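Local coordinates for protein serine protease pet (Escherichia coli, PDB 4OM9) that acts as a secreted autotransporter serine protease and enterotoxin of enteroaggregative strains, probably cleaving host proteins such as alpha-fodrin, at residues Phe157-Thr162 / Trp543-Ile547; Ala689-Ser695 / Asp708-Ala714; Phe763-Asp767 / Asn804-Trp808. One frame throughout, in Å; residues are numbered along the deposited sequence.

Contact 1: residues Phe157-Thr162 / Trp543-Ile547; sequences FSGIKT and WVTRI
W543, the first residue of helix 543-550, lays its indole against T162, and the contact can be followed outward along that one side chain. W543 CB passes 4.2 Å from I160 CG2, and K161 O lies 4.0 Å from W543 CB. From there chi1 of 61° sets CG between the backbone N and the carbonyl carbon, bringing the ring face against T162. T162 CB sits over the face of the five-membered ring, 3.7 Å from its centroid, a CH-pi contact only 17° off the normal. The methyl reaches on to the six-membered ring, with T162 CG2 3.5 Å from W543 CE3. At the far side of the ring, W543 CZ3 comes within 4.4 Å of F157 CE2. V544 CG2 covers the opposite indole face, while I547 CD1 lies at its edge and also packs 3.6 Å from F157 CD2. On the helix side of the hairpin, I160 CD1 rests against the backbone at R546 O, 3.5 Å away. The join is therefore apolar; the hydroxyl of T162 is engaged by Q164 N and T155 O. F157 to I160 form a type I' turn, the tight link of a hairpin between strands 156-157 and 160-161. This protease hairpin meets a helix from the long excursion between strands 514-520 and 576-583, and helix 10-17 packs on both partners, A10 touching F157 and I547.

Contact 2: residues Ala689-Ser695 / Asp708-Ala714; sequences ANVTASS and DLTLTGA
V691 and L709 face each other on neighbouring parallel strands, V691 CG1 lying 3.8 Å from L709 CD1. Chi1 of 177° extends L709 away from its own backbone N, and its CD1 swings back across the gap towards the valine. One step along the same face, A693 CB meets L711 CD2, also at 3.8 Å. The other face carries N690, T692, D708 and T710; T692 and T710 lie side by side and point the same way, T692 CG2 at 4.1 Å from T710 CB.

These like-with-like pairs are put in step by the backbone. V691 is held through both its own N-H and its own C=O: V691 N bonds to D708 O at 2.9 Å, and V691 O accepts T710 N at 2.8 Å. D708 N to A689 O and A693 N to T710 O extend the ladder in both directions. T712 OG1 donates a hydrogen bond to G713 O, 2.9 Å away.

Stacking of equivalent positions one coil apart is the hallmark of a right-handed parallel beta-helix, here with I685 of strand 682-685 lying against V691 and L709, and Y727 of strand 725-729 against A693 and L711. Strand 668-672 continues the ladder beyond 690-693, and strand 740-744 does so beyond 708-712.

Contact 3: residues Phe763-Asp767 / Asn804-Trp808; sequences FGSAD and NNALW
F763 and L807 meet with their side chains crossing at about a right angle, the leucine bringing a single methyl, CD1, to the ring atom F763 CD2 at 3.5 Å. Nearer the backbone the approach is more direct: F763 CB and A806 CB point at one another across 4.1 Å. The phenyl is steered here by chi1 of -50°, which holds CG beside its own N, and its ring also stacks with that of Y790.

At the other end the pairing is polar. N804 and D767 cross obliquely, their amide and carboxylate planes turned 48° apart. N804 ND2 stands 2.6 Å from D767 OD1, but the N-H points well aside, at 117°, so the bond is weak. N804 ND2 also lies 3.4 Å from A766 CA; A766 is the centre of an inverse gamma turn just before D767.

Both segments are irregular coil, one in the loop that leaves strand 747-755 and precedes strand 788-791, the other following strand 794-796. They belong to the beta-helix region of the passenger, where F763 packs on A743 of strand 740-744 and I794 of strand 794-796. The two segments run roughly antiparallel, so F763 reaches A806 and L807 at one end while A766 and D767 lie by N804 at the other.

Between the ends, G764 CA sits 3.4 Å from N804 O and equally far from N805 O, two CH...O contacts on one carbon. A CB here would collide with both oxygens, and at these backbone angles would also be jammed against the carbonyl O of F763. The neighbouring polar tips bond to other parts of the chain: S765 OG to D787 OD1, N805 OD1 to S824 OG. Backbone bonds from A806 to S824 and from W808 to L827 tie the second segment to the chain beyond it.

The three contacts follow one another along the chain and sample the elongated passenger unevenly. Contact 1 lies on the opposite side of the chain's centre from the other two and joins a hairpin of the protease region to a helix in an excursion from the beta-helix. Its centre is about 54 Å from that of contact 2 and about 66 Å from that of contact 3. Contacts 2 and 3 are near neighbours, with centres about 15 Å and nearest atoms about 7 Å apart, yet do not touch. Strand 740-744 links them: it pairs with 708-712, while its A743 bonds to G764.

Contact 1: residues Phe157-Thr162 / Trp543-Ile547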
ATOM      1  N   PHE A 157     -21.940 -24.211 -10.804  1.00 35.65           N
ATOM      2  CA  PHE A 157     -22.362 -22.810 -10.738  1.00 40.44           C
ATOM      3  C   PHE A 157     -23.661 -22.641 -11.524  1.00 38.32           C
ATOM      4  O   PHE A 157     -23.622 -22.606 -12.747  1.00 40.59           O
ATOM      5  CB  PHE A 157     -21.289 -21.861 -11.320  1.00 35.71           C
ATOM      6  CG  PHE A 157     -19.957 -21.934 -10.630  1.00 35.00           C
ATOM      7  CD1 PHE A 157     -19.704 -21.184  -9.490  1.00 34.86           C
ATOM      8  CD2 PHE A 157     -18.939 -22.742 -11.131  1.00 38.05           C
ATOM      9  CE1 PHE A 157     -18.453 -21.245  -8.857  1.00 32.38           C
ATOM     10  CE2 PHE A 157     -17.690 -22.810 -10.503  1.00 34.14           C
ATOM     11  CZ  PHE A 157     -17.449 -22.067  -9.365  1.00 32.11           C
ATOM     12  N   SER A 158     -24.790 -22.537 -10.821  1.00 39.92           N
ATOM     13  CA  SER A 158     -26.126 -22.463 -11.439  1.00 40.91           C
ATOM     14  C   SER A 158     -26.241 -23.288 -12.706  1.00 43.89           C
ATOM     15  O   SER A 158     -26.445 -22.742 -13.794  1.00 48.56           O
ATOM     16  CB  SER A 158     -26.505 -21.013 -11.764  1.00 42.81           C
ATOM     17  OG  SER A 158     -26.822 -20.293 -10.589  1.00 44.19           O
ATOM     18  N   GLY A 159     -26.058 -24.593 -12.582  1.00 43.20           N
ATOM     19  CA  GLY A 159     -26.255 -25.462 -13.723  1.00 50.67           C
ATOM     20  C   GLY A 159     -25.100 -25.504 -14.700  1.00 52.44           C
ATOM     21  O   GLY A 159     -25.191 -26.147 -15.738  1.00 56.47           O
ATOM     22  N   ILE A 160     -24.016 -24.807 -14.386  1.00 41.65           N
ATOM     23  CA  ILE A 160     -22.768 -25.021 -15.114  1.00 40.12           C
ATOM     24  C   ILE A 160     -21.976 -26.087 -14.360  1.00 42.13           C
ATOM     25  O   ILE A 160     -21.574 -25.881 -13.213  1.00 37.52           O
ATOM     26  CB  ILE A 160     -21.934 -23.746 -15.255  1.00 42.28           C
ATOM     27  CG1 ILE A 160     -22.642 -22.732 -16.161  1.00 40.70           C
ATOM     28  CG2 ILE A 160     -20.562 -24.079 -15.811  1.00 39.81           C
ATOM     29  CD1 ILE A 160     -21.841 -21.456 -16.373  1.00 40.56           C
ATOM     30  N   LYS A 161     -21.796 -27.237 -14.999  1.00 49.94           N
ATOM     31  CA  LYS A 161     -21.107 -28.355 -14.377  1.00 45.69           C
ATOM     32  C   LYS A 161     -19.639 -28.359 -14.767  1.00 49.92           C
ATOM     33  O   LYS A 161     -19.290 -28.580 -15.927  1.00 52.84           O
ATOM     34  CB  LYS A 161     -21.763 -29.677 -14.768  1.00 48.75           C
ATOM     35  CG  LYS A 161     -23.283 -29.607 -14.806  1.00 52.97           C
ATOM     36  CD  LYS A 161     -23.928 -30.932 -15.200  1.00 52.66           C
ATOM     37  CE  LYS A 161     -24.138 -31.825 -13.990  1.00 69.65           C
ATOM     38  NZ  LYS A 161     -25.003 -33.007 -14.297  1.00 76.70           N
ATOM     39  N   THR A 162     -18.788 -28.107 -13.781  1.00 43.15           N
ATOM     40  CA  THR A 162     -17.341 -28.150 -13.963  1.00 44.32           C
ATOM     41  C   THR A 162     -16.828 -29.580 -13.984  1.00 42.27           C
ATOM     42  O   THR A 162     -15.782 -29.865 -14.565  1.00 45.66           O
ATOM     43  CB  THR A 162     -16.622 -27.405 -12.842  1.00 43.02           C
ATOM     44  OG1 THR A 162     -16.581 -28.242 -11.683  1.00 40.74           O
ATOM     45  CG2 THR A 162     -17.369 -26.128 -12.508  1.00 42.32           C
ATOM     46  N   TRP A 543     -15.849 -25.097 -19.132  1.00 42.46           N
ATOM     47  CA  TRP A 543     -16.710 -24.579 -18.076  1.00 41.40           C
ATOM     48  C   TRP A 543     -16.191 -23.229 -17.579  1.00 38.66           C
ATOM     49  O   TRP A 543     -16.961 -22.374 -17.144  1.00 41.61           O
ATOM     50  CB  TRP A 543     -16.818 -25.577 -16.926  1.00 37.15           C
ATOM     51  CG  TRP A 543     -15.517 -25.911 -16.229  1.00 40.57           C
ATOM     52  CD1 TRP A 543     -14.673 -26.945 -16.520  1.00 37.95           C
ATOM     53  CD2 TRP A 543     -14.928 -25.219 -15.119  1.00 36.68           C
ATOM     54  NE1 TRP A 543     -13.605 -26.945 -15.664  1.00 37.65           N
ATOM     55  CE2 TRP A 543     -13.736 -25.902 -14.794  1.00 36.43           C
ATOM     56  CE3 TRP A 543     -15.294 -24.097 -14.374  1.00 36.20           C
ATOM     57  CZ2 TRP A 543     -12.911 -25.497 -13.744  1.00 34.71           C
ATOM     58  CZ3 TRP A 543     -14.471 -23.695 -13.333  1.00 33.70           C
ATOM     59  CH2 TRP A 543     -13.292 -24.398 -13.027  1.00 32.55           C
ATOM     60  N   VAL A 544     -14.880 -23.050 -17.653  1.00 39.63           N
ATOM     61  CA  VAL A 544     -14.245 -21.774 -17.353  1.00 38.34           C
ATOM     62  C   VAL A 544     -14.772 -20.682 -18.282  1.00 41.87           C
ATOM     63  O   VAL A 544     -15.164 -19.603 -17.830  1.00 41.33           O
ATOM     64  CB  VAL A 544     -12.719 -21.894 -17.473  1.00 39.63           C
ATOM     65  CG1 VAL A 544     -12.042 -20.518 -17.422  1.00 39.26           C
ATOM     66  CG2 VAL A 544     -12.196 -22.796 -16.378  1.00 37.39           C
ATOM     67  N   THR A 545     -14.784 -20.976 -19.578  1.00 45.63           N
ATOM     68  CA  THR A 545     -15.376 -20.090 -20.580  1.00 45.87           C
ATOM     69  C   THR A 545     -16.874 -19.881 -20.302  1.00 44.87           C
ATOM     70  O   THR A 545     -17.406 -18.780 -20.471  1.00 45.70           O
ATOM     71  CB  THR A 545     -15.187 -20.664 -22.017  1.00 51.93           C
ATOM     72  OG1 THR A 545     -13.789 -20.768 -22.327  1.00 52.11           O
ATOM     73  CG2 THR A 545     -15.873 -19.794 -23.069  1.00 49.31           C
ATOM     74  N   ARG A 546     -17.551 -20.941 -19.871  1.00 42.46           N
ATOM     75  CA  ARG A 546     -19.005 -20.877 -19.679  1.00 43.66           C
ATOM     76  C   ARG A 546     -19.366 -19.930 -18.536  1.00 44.95           C
ATOM     77  O   ARG A 546     -20.342 -19.167 -18.628  1.00 45.69           O
ATOM     78  CB  ARG A 546     -19.585 -22.265 -19.417  1.00 44.51           C
ATOM     79  CG  ARG A 546     -19.553 -23.187 -20.615  1.00 44.52           C
ATOM     80  CD  ARG A 546     -20.535 -24.358 -20.447  1.00 45.67           C
ATOM     81  NE  ARG A 546     -20.165 -25.462 -21.325  1.00 53.67           N
ATOM     82  CZ  ARG A 546     -20.926 -26.512 -21.597  1.00 52.94           C
ATOM     83  NH1 ARG A 546     -22.144 -26.622 -21.077  1.00 58.29           N
ATOM     84  NH2 ARG A 546     -20.465 -27.450 -22.410  1.00 47.13           N
ATOM     85  N   ILE A 547     -18.573 -19.960 -17.472  1.00 38.50           N
ATOM     86  CA  ILE A 547     -18.792 -19.024 -16.379  1.00 40.24           C
ATOM     87  C   ILE A 547     -18.641 -17.577 -16.870  1.00 38.25           C
ATOM     88  O   ILE A 547     -19.437 -16.701 -16.517  1.00 41.33           O
ATOM     89  CB  ILE A 547     -17.830 -19.269 -15.228  1.00 37.97           C
ATOM     90  CG1 ILE A 547     -18.099 -20.634 -14.587  1.00 39.35           C
ATOM     91  CG2 ILE A 547     -17.939 -18.148 -14.205  1.00 35.75           C
ATOM     92  CD1 ILE A 547     -16.954 -21.116 -13.658  1.00 37.81           C
TER

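Contact 2: residues Ala689-Ser695 / Asp708-Ala714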
ATOM      1  N   ALA A 689      -3.054  17.001 -11.814  1.00 45.77           N
ATOM      2  CA  ALA A 689      -2.170  16.913 -10.653  1.00 41.59           C
ATOM      3  C   ALA A 689      -2.370  18.085  -9.686  1.00 47.41           C
ATOM      4  O   ALA A 689      -2.740  19.186 -10.097  1.00 49.81           O
ATOM      5  CB  ALA A 689      -0.710  16.846 -11.100  1.00 38.52           C
ATOM      6  N   ASN A 690      -2.129  17.828  -8.401  1.00 51.09           N
ATOM      7  CA  ASN A 690      -2.133  18.854  -7.357  1.00 47.23           C
ATOM      8  C   ASN A 690      -0.772  18.951  -6.696  1.00 45.42           C
ATOM      9  O   ASN A 690      -0.367  18.067  -5.935  1.00 47.03           O
ATOM     10  CB  ASN A 690      -3.183  18.567  -6.279  1.00 52.68           C
ATOM     11  CG  ASN A 690      -4.573  18.462  -6.831  1.00 61.06           C
ATOM     12  OD1 ASN A 690      -4.835  18.859  -7.966  1.00 63.19           O
ATOM     13  ND2 ASN A 690      -5.491  17.935  -6.021  1.00 64.90           N
ATOM     14  N   VAL A 691      -0.064  20.029  -6.985  1.00 39.63           N
ATOM     15  CA  VAL A 691       1.248  20.241  -6.432  1.00 38.88           C
ATOM     16  C   VAL A 691       1.258  21.458  -5.521  1.00 40.49           C
ATOM     17  O   VAL A 691       0.975  22.585  -5.948  1.00 46.35           O
ATOM     18  CB  VAL A 691       2.285  20.393  -7.560  1.00 39.59           C
ATOM     19  CG1 VAL A 691       3.717  20.431  -7.006  1.00 37.34           C
ATOM     20  CG2 VAL A 691       2.120  19.248  -8.547  1.00 37.51           C
ATOM     21  N   THR A 692       1.569  21.220  -4.256  1.00 43.78           N
ATOM     22  CA  THR A 692       1.740  22.287  -3.284  1.00 43.61           C
ATOM     23  C   THR A 692       3.174  22.277  -2.769  1.00 44.55           C
ATOM     24  O   THR A 692       3.661  21.257  -2.268  1.00 43.18           O
ATOM     25  CB  THR A 692       0.772  22.142  -2.093  1.00 45.08           C
ATOM     26  OG1 THR A 692      -0.537  21.792  -2.568  1.00 51.33           O
ATOM     27  CG2 THR A 692       0.707  23.434  -1.296  1.00 48.59           C
ATOM     28  N   ALA A 693       3.854  23.409  -2.898  1.00 51.19           N
ATOM     29  CA  ALA A 693       5.226  23.520  -2.425  1.00 48.55           C
ATOM     30  C   ALA A 693       5.329  24.539  -1.291  1.00 57.26           C
ATOM     31  O   ALA A 693       5.410  25.737  -1.535  1.00 60.58           O
ATOM     32  CB  ALA A 693       6.147  23.899  -3.568  1.00 48.13           C
ATOM     33  N   SER A 694       5.328  24.055  -0.056  1.00 48.67           N
ATOM     34  CA  SER A 694       5.356  24.920   1.117  1.00 53.56           C
ATOM     35  C   SER A 694       6.789  25.215   1.516  1.00 53.22           C
ATOM     36  O   SER A 694       7.060  25.881   2.518  1.00 59.28           O
ATOM     37  CB  SER A 694       4.604  24.272   2.281  1.00 58.80           C
ATOM     38  OG  SER A 694       3.283  23.926   1.899  1.00 64.95           O
ATOM     39  N   SER A 695       7.705  24.701   0.713  1.00 47.05           N
ATOM     40  CA  SER A 695       9.125  24.814   0.983  1.00 46.44           C
ATOM     41  C   SER A 695       9.791  25.405  -0.247  1.00 44.22           C
ATOM     42  O   SER A 695       9.316  25.191  -1.364  1.00 44.15           O
ATOM     43  CB  SER A 695       9.707  23.436   1.338  1.00 40.70           C
ATOM     44  OG  SER A 695      11.085  23.510   1.649  1.00 41.21           O
ATOM     45  N   ASP A 708      -2.976  22.013 -10.948  1.00 56.44           N
ATOM     46  CA  ASP A 708      -2.933  22.997  -9.869  1.00 55.21           C
ATOM     47  C   ASP A 708      -1.532  23.066  -9.258  1.00 52.13           C
ATOM     48  O   ASP A 708      -0.977  22.056  -8.824  1.00 51.30           O
ATOM     49  CB  ASP A 708      -3.959  22.670  -8.788  1.00 54.28           C
ATOM     50  CG  ASP A 708      -5.397  22.674  -9.312  1.00 66.69           C
ATOM     51  OD1 ASP A 708      -5.604  22.904 -10.520  1.00 67.42           O
ATOM     52  OD2 ASP A 708      -6.325  22.433  -8.513  1.00 77.07           O
ATOM     53  N   LEU A 709      -0.962  24.267  -9.247  1.00 47.13           N
ATOM     54  CA  LEU A 709       0.319  24.522  -8.600  1.00 44.29           C
ATOM     55  C   LEU A 709       0.187  25.663  -7.589  1.00 50.96           C
ATOM     56  O   LEU A 709      -0.196  26.793  -7.929  1.00 50.80           O
ATOM     57  CB  LEU A 709       1.400  24.842  -9.633  1.00 44.21           C
ATOM     58  CG  LEU A 709       2.781  25.197  -9.077  1.00 39.83           C
ATOM     59  CD1 LEU A 709       3.384  24.008  -8.255  1.00 39.44           C
ATOM     60  CD2 LEU A 709       3.699  25.601 -10.202  1.00 39.24           C
ATOM     61  N   THR A 710       0.499  25.352  -6.339  1.00 53.05           N
ATOM     62  CA  THR A 710       0.384  26.311  -5.262  1.00 52.14           C
ATOM     63  C   THR A 710       1.717  26.470  -4.541  1.00 50.78           C
ATOM     64  O   THR A 710       2.368  25.490  -4.178  1.00 48.19           O
ATOM     65  CB  THR A 710      -0.688  25.890  -4.265  1.00 50.81           C
ATOM     66  OG1 THR A 710      -1.913  25.649  -4.964  1.00 54.83           O
ATOM     67  CG2 THR A 710      -0.905  26.977  -3.236  1.00 58.43           C
ATOM     68  N   LEU A 711       2.116  27.717  -4.338  1.00 53.91           N
ATOM     69  CA  LEU A 711       3.387  28.022  -3.712  1.00 55.66           C
ATOM     70  C   LEU A 711       3.166  28.875  -2.464  1.00 61.55           C
ATOM     71  O   LEU A 711       2.551  29.942  -2.532  1.00 62.28           O
ATOM     72  CB  LEU A 711       4.292  28.726  -4.713  1.00 53.91           C
ATOM     73  CG  LEU A 711       4.348  28.040  -6.076  1.00 54.14           C
ATOM     74  CD1 LEU A 711       5.160  28.867  -7.063  1.00 50.16           C
ATOM     75  CD2 LEU A 711       4.933  26.648  -5.922  1.00 52.44           C
ATOM     76  N   THR A 712       3.635  28.388  -1.318  1.00 52.79           N
ATOM     77  CA  THR A 712       3.331  29.022  -0.036  1.00 56.46           C
ATOM     78  C   THR A 712       4.509  28.998   0.905  1.00 59.49           C
ATOM     79  O   THR A 712       5.387  28.150   0.777  1.00 57.52           O
ATOM     80  CB  THR A 712       2.186  28.323   0.724  1.00 54.17           C
ATOM     81  OG1 THR A 712       2.713  27.169   1.377  1.00 50.72           O
ATOM     82  CG2 THR A 712       1.047  27.908  -0.197  1.00 50.64           C
ATOM     83  N   GLY A 713       4.495  29.896   1.886  1.00 62.07           N
ATOM     84  CA  GLY A 713       5.489  29.888   2.943  1.00 66.10           C
ATOM     85  C   GLY A 713       5.449  28.589   3.713  1.00 67.72           C
ATOM     86  O   GLY A 713       4.494  27.824   3.591  1.00 68.22           O
ATOM     87  N   ALA A 714       6.484  28.328   4.503  1.00 87.79           N
ATOM     88  CA  ALA A 714       6.492  27.128   5.332  1.00 95.14           C
ATOM     89  C   ALA A 714       5.404  27.250   6.391  1.00102.92           C
ATOM     90  O   ALA A 714       5.565  27.959   7.380  1.00 99.16           O
ATOM     91  CB  ALA A 714       7.852  26.916   5.972  1.00 92.33           C
TER

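Contact 3: residues Phe763-Asp767 / Asn804-Trp808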
ATOM      1  N   PHE A 763      -1.846  35.403  -6.779  1.00 79.70           N
ATOM      2  CA  PHE A 763      -1.032  36.086  -5.750  1.00 79.14           C
ATOM      3  C   PHE A 763      -1.746  36.630  -4.512  1.00 83.08           C
ATOM      4  O   PHE A 763      -2.599  37.506  -4.606  1.00 89.57           O
ATOM      5  CB  PHE A 763      -0.252  37.243  -6.375  1.00 81.52           C
ATOM      6  CG  PHE A 763       0.507  36.876  -7.614  1.00 81.60           C
ATOM      7  CD1 PHE A 763       1.277  35.736  -7.666  1.00 74.11           C
ATOM      8  CD2 PHE A 763       0.447  37.691  -8.732  1.00 83.45           C
ATOM      9  CE1 PHE A 763       1.971  35.405  -8.822  1.00 70.99           C
ATOM     10  CE2 PHE A 763       1.135  37.376  -9.881  1.00 78.33           C
ATOM     11  CZ  PHE A 763       1.901  36.231  -9.928  1.00 76.01           C
ATOM     12  N   GLY A 764      -1.366  36.130  -3.344  1.00 85.62           N
ATOM     13  CA  GLY A 764      -1.858  36.688  -2.101  1.00 94.11           C
ATOM     14  C   GLY A 764      -2.996  35.927  -1.457  1.00 95.13           C
ATOM     15  O   GLY A 764      -3.952  35.515  -2.118  1.00 93.25           O
ATOM     16  N   SER A 765      -2.879  35.749  -0.146  1.00 90.56           N
ATOM     17  CA  SER A 765      -3.891  35.065   0.645  1.00 93.91           C
ATOM     18  C   SER A 765      -5.245  35.743   0.509  1.00106.24           C
ATOM     19  O   SER A 765      -5.434  36.857   0.995  1.00111.55           O
ATOM     20  CB  SER A 765      -3.476  35.028   2.115  1.00 96.08           C
ATOM     21  OG  SER A 765      -2.124  34.629   2.256  1.00 83.78           O
ATOM     22  N   ALA A 766      -6.178  35.066  -0.153  1.00132.32           N
ATOM     23  CA  ALA A 766      -7.520  35.599  -0.366  1.00137.45           C
ATOM     24  C   ALA A 766      -8.254  35.824   0.955  1.00147.74           C
ATOM     25  O   ALA A 766      -9.027  34.974   1.397  1.00146.08           O
ATOM     26  CB  ALA A 766      -8.320  34.667  -1.260  1.00136.04           C
ATOM     27  N   ASP A 767      -7.990  36.974   1.574  1.00142.18           N
ATOM     28  CA  ASP A 767      -8.595  37.373   2.850  1.00145.68           C
ATOM     29  C   ASP A 767      -8.244  36.438   4.011  1.00141.36           C
ATOM     30  O   ASP A 767      -8.802  36.561   5.100  1.00141.15           O
ATOM     31  CB  ASP A 767     -10.121  37.477   2.718  1.00143.10           C
ATOM     32  CG  ASP A 767     -10.559  38.714   1.955  1.00139.73           C
ATOM     33  OD1 ASP A 767      -9.808  39.167   1.066  1.00137.08           O
ATOM     34  OD2 ASP A 767     -11.657  39.234   2.247  1.00133.62           O
ATOM     35  N   ASN A 804      -5.574  39.541  -3.922  1.00105.07           N
ATOM     36  CA  ASN A 804      -5.836  39.946  -2.549  1.00110.17           C
ATOM     37  C   ASN A 804      -4.528  40.193  -1.832  1.00103.78           C
ATOM     38  O   ASN A 804      -3.957  39.277  -1.240  1.00 99.72           O
ATOM     39  CB  ASN A 804      -6.657  38.903  -1.799  1.00108.72           C
ATOM     40  CG  ASN A 804      -8.086  38.852  -2.262  1.00109.68           C
ATOM     41  OD1 ASN A 804      -8.379  39.101  -3.431  1.00110.44           O
ATOM     42  ND2 ASN A 804      -8.995  38.535  -1.347  1.00117.96           N
ATOM     43  N   ASN A 805      -4.049  41.429  -1.930  1.00 89.33           N
ATOM     44  CA  ASN A 805      -2.874  41.895  -1.210  1.00 89.82           C
ATOM     45  C   ASN A 805      -1.618  41.264  -1.819  1.00 88.42           C
ATOM     46  O   ASN A 805      -1.386  40.073  -1.685  1.00 87.16           O
ATOM     47  CB  ASN A 805      -3.037  41.592   0.293  1.00 89.31           C
ATOM     48  CG  ASN A 805      -2.108  42.409   1.173  1.00 88.51           C
ATOM     49  OD1 ASN A 805      -1.393  43.288   0.700  1.00 90.92           O
ATOM     50  ND2 ASN A 805      -2.099  42.098   2.464  1.00 95.91           N
ATOM     51  N   ALA A 806      -0.832  42.077  -2.518  1.00129.08           N
ATOM     52  CA  ALA A 806       0.322  41.609  -3.290  1.00124.82           C
ATOM     53  C   ALA A 806       1.186  42.887  -3.603  1.00128.56           C
ATOM     54  O   ALA A 806       1.005  43.850  -2.860  1.00133.95           O
ATOM     55  CB  ALA A 806      -0.159  40.831  -4.494  1.00120.31           C
ATOM     56  N   LEU A 807       2.070  43.022  -4.611  1.00113.84           N
ATOM     57  CA  LEU A 807       2.103  42.402  -5.937  1.00110.96           C
ATOM     58  C   LEU A 807       3.504  42.277  -6.506  1.00105.55           C
ATOM     59  O   LEU A 807       4.439  41.887  -5.813  1.00102.19           O
ATOM     60  CB  LEU A 807       1.264  43.223  -6.912  1.00117.12           C
ATOM     61  CG  LEU A 807       0.208  42.538  -7.769  1.00112.87           C
ATOM     62  CD1 LEU A 807       0.547  41.080  -7.973  1.00111.55           C
ATOM     63  CD2 LEU A 807      -1.147  42.723  -7.134  1.00113.01           C
ATOM     64  N   TRP A 808       3.641  42.628  -7.783  1.00 84.25           N
ATOM     65  CA  TRP A 808       4.917  42.467  -8.463  1.00 84.04           C
ATOM     66  C   TRP A 808       5.632  43.750  -8.768  1.00 85.99           C
ATOM     67  O   TRP A 808       5.070  44.841  -8.678  1.00 90.46           O
ATOM     68  CB  TRP A 808       4.782  41.674  -9.776  1.00 80.00           C
ATOM     69  CG  TRP A 808       3.622  41.969 -10.667  1.00 78.73           C
ATOM     70  CD1 TRP A 808       2.448  42.561 -10.332  1.00 84.03           C
ATOM     71  CD2 TRP A 808       3.524  41.644 -12.052  1.00 76.40           C
ATOM     72  NE1 TRP A 808       1.622  42.643 -11.427  1.00 85.78           N
ATOM     73  CE2 TRP A 808       2.261  42.078 -12.499  1.00 78.81           C
ATOM     74  CE3 TRP A 808       4.384  41.031 -12.962  1.00 74.86           C
ATOM     75  CZ2 TRP A 808       1.837  41.922 -13.809  1.00 78.09           C
ATOM     76  CZ3 TRP A 808       3.964  40.874 -14.259  1.00 74.96           C
ATOM     77  CH2 TRP A 808       2.702  41.330 -14.676  1.00 76.60           C
TER